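Local coordinates for telomerase reverse transcriptase (Candida albicans SC5314, PDB 6ZDQ), which probably extends chromosome ends as the reverse transcriptase of telomerase, adding simple DNA repeats copied from a template within the enzyme's RNA component, at residues A68-N73 / S239-I244. Sequence-based numbering, arbitrary orientation.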
loop_
_atom_site.group_PDB
_atom_site.type_symbol
_atom_site.label_atom_id
_atom_site.label_comp_id
_atom_site.label_asym_id
_atom_site.label_seq_id
_atom_site.Cartn_x
_atom_site.Cartn_y
_atom_site.Cartn_z
ATOM N N ALA A 68 12.005 0.283 24.609
ATOM C CA ALA A 68 10.623 0.267 25.074
ATOM C C ALA A 68 9.670 0.647 23.947
ATOM O O ALA A 68 8.790 -0.134 23.568
ATOM C CB ALA A 68 10.459 1.209 26.268
ATOM N N ASN A 69 9.832 1.847 23.400
ATOM C CA ASN A 69 9.097 2.298 22.223
ATOM C C ASN A 69 10.083 2.264 21.058
ATOM O O ASN A 69 10.790 3.238 20.794
ATOM C CB ASN A 69 8.507 3.690 22.433
ATOM C CG ASN A 69 7.449 4.035 21.406
ATOM O OD1 ASN A 69 7.335 3.380 20.371
ATOM N ND2 ASN A 69 6.666 5.070 21.687
ATOM N N VAL A 70 10.126 1.126 20.361
ATOM C CA VAL A 70 11.121 0.908 19.316
ATOM C C VAL A 70 10.961 1.840 18.126
ATOM O O VAL A 70 11.881 1.939 17.306
ATOM C CB VAL A 70 11.083 -0.557 18.835
ATOM C CG1 VAL A 70 11.421 -1.498 19.982
ATOM C CG2 VAL A 70 9.723 -0.888 18.248
ATOM N N VAL A 71 9.820 2.524 17.997
ATOM C CA VAL A 71 9.631 3.459 16.890
ATOM C C VAL A 71 10.034 4.881 17.249
ATOM O O VAL A 71 10.014 5.759 16.373
ATOM C CB VAL A 71 8.170 3.468 16.397
ATOM C CG1 VAL A 71 7.643 2.047 16.273
ATOM C CG2 VAL A 71 7.298 4.303 17.325
ATOM N N SER A 72 10.396 5.142 18.507
ATOM C CA SER A 72 10.823 6.481 18.897
ATOM C C SER A 72 12.195 6.839 18.340
ATOM O O SER A 72 12.541 8.024 18.291
ATOM C CB SER A 72 10.826 6.603 20.421
ATOM O OG SER A 72 9.530 6.378 20.950
ATOM N N ASN A 73 12.984 5.845 17.925
ATOM C CA ASN A 73 14.332 6.099 17.430
ATOM C C ASN A 73 14.346 6.900 16.133
ATOM O O ASN A 73 15.352 7.556 15.840
ATOM C CB ASN A 73 15.073 4.774 17.227
ATOM C CG ASN A 73 15.162 3.953 18.500
ATOM O OD1 ASN A 73 16.113 4.082 19.273
ATOM N ND2 ASN A 73 14.167 3.103 18.726
ATOM N N SER A 239 4.145 0.849 17.197
ATOM C CA SER A 239 4.936 0.766 18.416
ATOM C C SER A 239 5.841 -0.453 18.479
ATOM O O SER A 239 6.716 -0.503 19.352
ATOM C CB SER A 239 4.021 0.756 19.649
ATOM O OG SER A 239 3.221 -0.413 19.665
ATOM N N SER A 240 5.635 -1.444 17.618
ATOM C CA SER A 240 6.410 -2.677 17.598
ATOM C C SER A 240 6.786 -2.952 16.149
ATOM O O SER A 240 6.549 -2.127 15.263
ATOM C CB SER A 240 5.616 -3.831 18.225
ATOM O OG SER A 240 4.360 -3.984 17.585
ATOM N N PHE A 241 7.369 -4.119 15.899
ATOM C CA PHE A 241 7.834 -4.492 14.571
ATOM C C PHE A 241 7.039 -5.675 14.036
ATOM O O PHE A 241 6.787 -6.646 14.755
ATOM C CB PHE A 241 9.325 -4.841 14.586
ATOM C CG PHE A 241 10.232 -3.643 14.588
ATOM C CD1 PHE A 241 10.338 -2.841 13.466
ATOM C CD2 PHE A 241 10.990 -3.331 15.705
ATOM C CE1 PHE A 241 11.176 -1.743 13.458
ATOM C CE2 PHE A 241 11.832 -2.235 15.704
ATOM C CZ PHE A 241 11.924 -1.439 14.580
ATOM N N ARG A 242 6.639 -5.581 12.772
ATOM C CA ARG A 242 6.058 -6.700 12.046
ATOM C C ARG A 242 7.135 -7.339 11.181
ATOM O O ARG A 242 7.920 -6.640 10.533
ATOM C CB ARG A 242 4.886 -6.244 11.174
ATOM C CG ARG A 242 4.294 -7.339 10.306
ATOM C CD ARG A 242 3.463 -6.751 9.179
ATOM N NE ARG A 242 2.306 -6.014 9.676
ATOM C CZ ARG A 242 1.519 -5.263 8.913
ATOM N NH1 ARG A 242 1.769 -5.145 7.617
ATOM N NH2 ARG A 242 0.485 -4.625 9.446
ATOM N N VAL A 243 7.174 -8.667 11.175
ATOM C CA VAL A 243 8.194 -9.416 10.450
ATOM C C VAL A 243 7.576 -9.945 9.165
ATOM O O VAL A 243 6.607 -10.714 9.199
ATOM C CB VAL A 243 8.766 -10.560 11.301
ATOM C CG1 VAL A 243 9.921 -11.229 10.574
ATOM C CG2 VAL A 243 9.209 -10.039 12.658
ATOM N N ILE A 244 8.136 -9.533 8.031
ATOM C CA ILE A 244 7.686 -9.989 6.726
ATOM C C ILE A 244 8.879 -10.571 5.981
ATOM O O ILE A 244 10.038 -10.371 6.352
ATOM C CB ILE A 244 7.024 -8.860 5.907
ATOM C CG1 ILE A 244 8.006 -7.707 5.682
ATOM C CG2 ILE A 244 5.763 -8.369 6.600
ATOM C CD1 ILE A 244 8.600 -7.668 4.288
#
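Val70 and Val71 are the middle residues of a type I beta turn, Asn69 to Ser72; Val70 packs against Phe241 at the start of strand 241-247, an outermost strand of a mixed sheet, and Val71 against Ser239, just ahead of it. Take Val70 outward from the backbone. Its CB already lies 3.6 Å from CE2 of Phe241. Of the two methyls, CG2 does the touching: with CG1 placed anti to the carbonyl carbon (chi1 -62°), CG2 is left between backbone N and carbonyl, and there it meets the ring obliquely, 3.6 Å from Phe241 CE2. The same methyl also rests near the Ser239 carbonyl oxygen and Ser240 CA. On the strand side, the Phe241 ring also meets Trp206 of helix 196-214 edge-to-face, and its side chain touches Leu234 and Pro236 of strand 229-236. Val71 meets the backbone of the loop leading into the strand, its CG1 3.7 Å from Ser239 CA. No hydrogen bond joins the two segments; within segment 68-73, Ser72 N bonds to Asn69 O at 3.0 Å, and Asn73 ND2, from just beyond the turn, donates to Val70 O at 2.9 Å, approaching from above the carbonyl plane, 60° out of it.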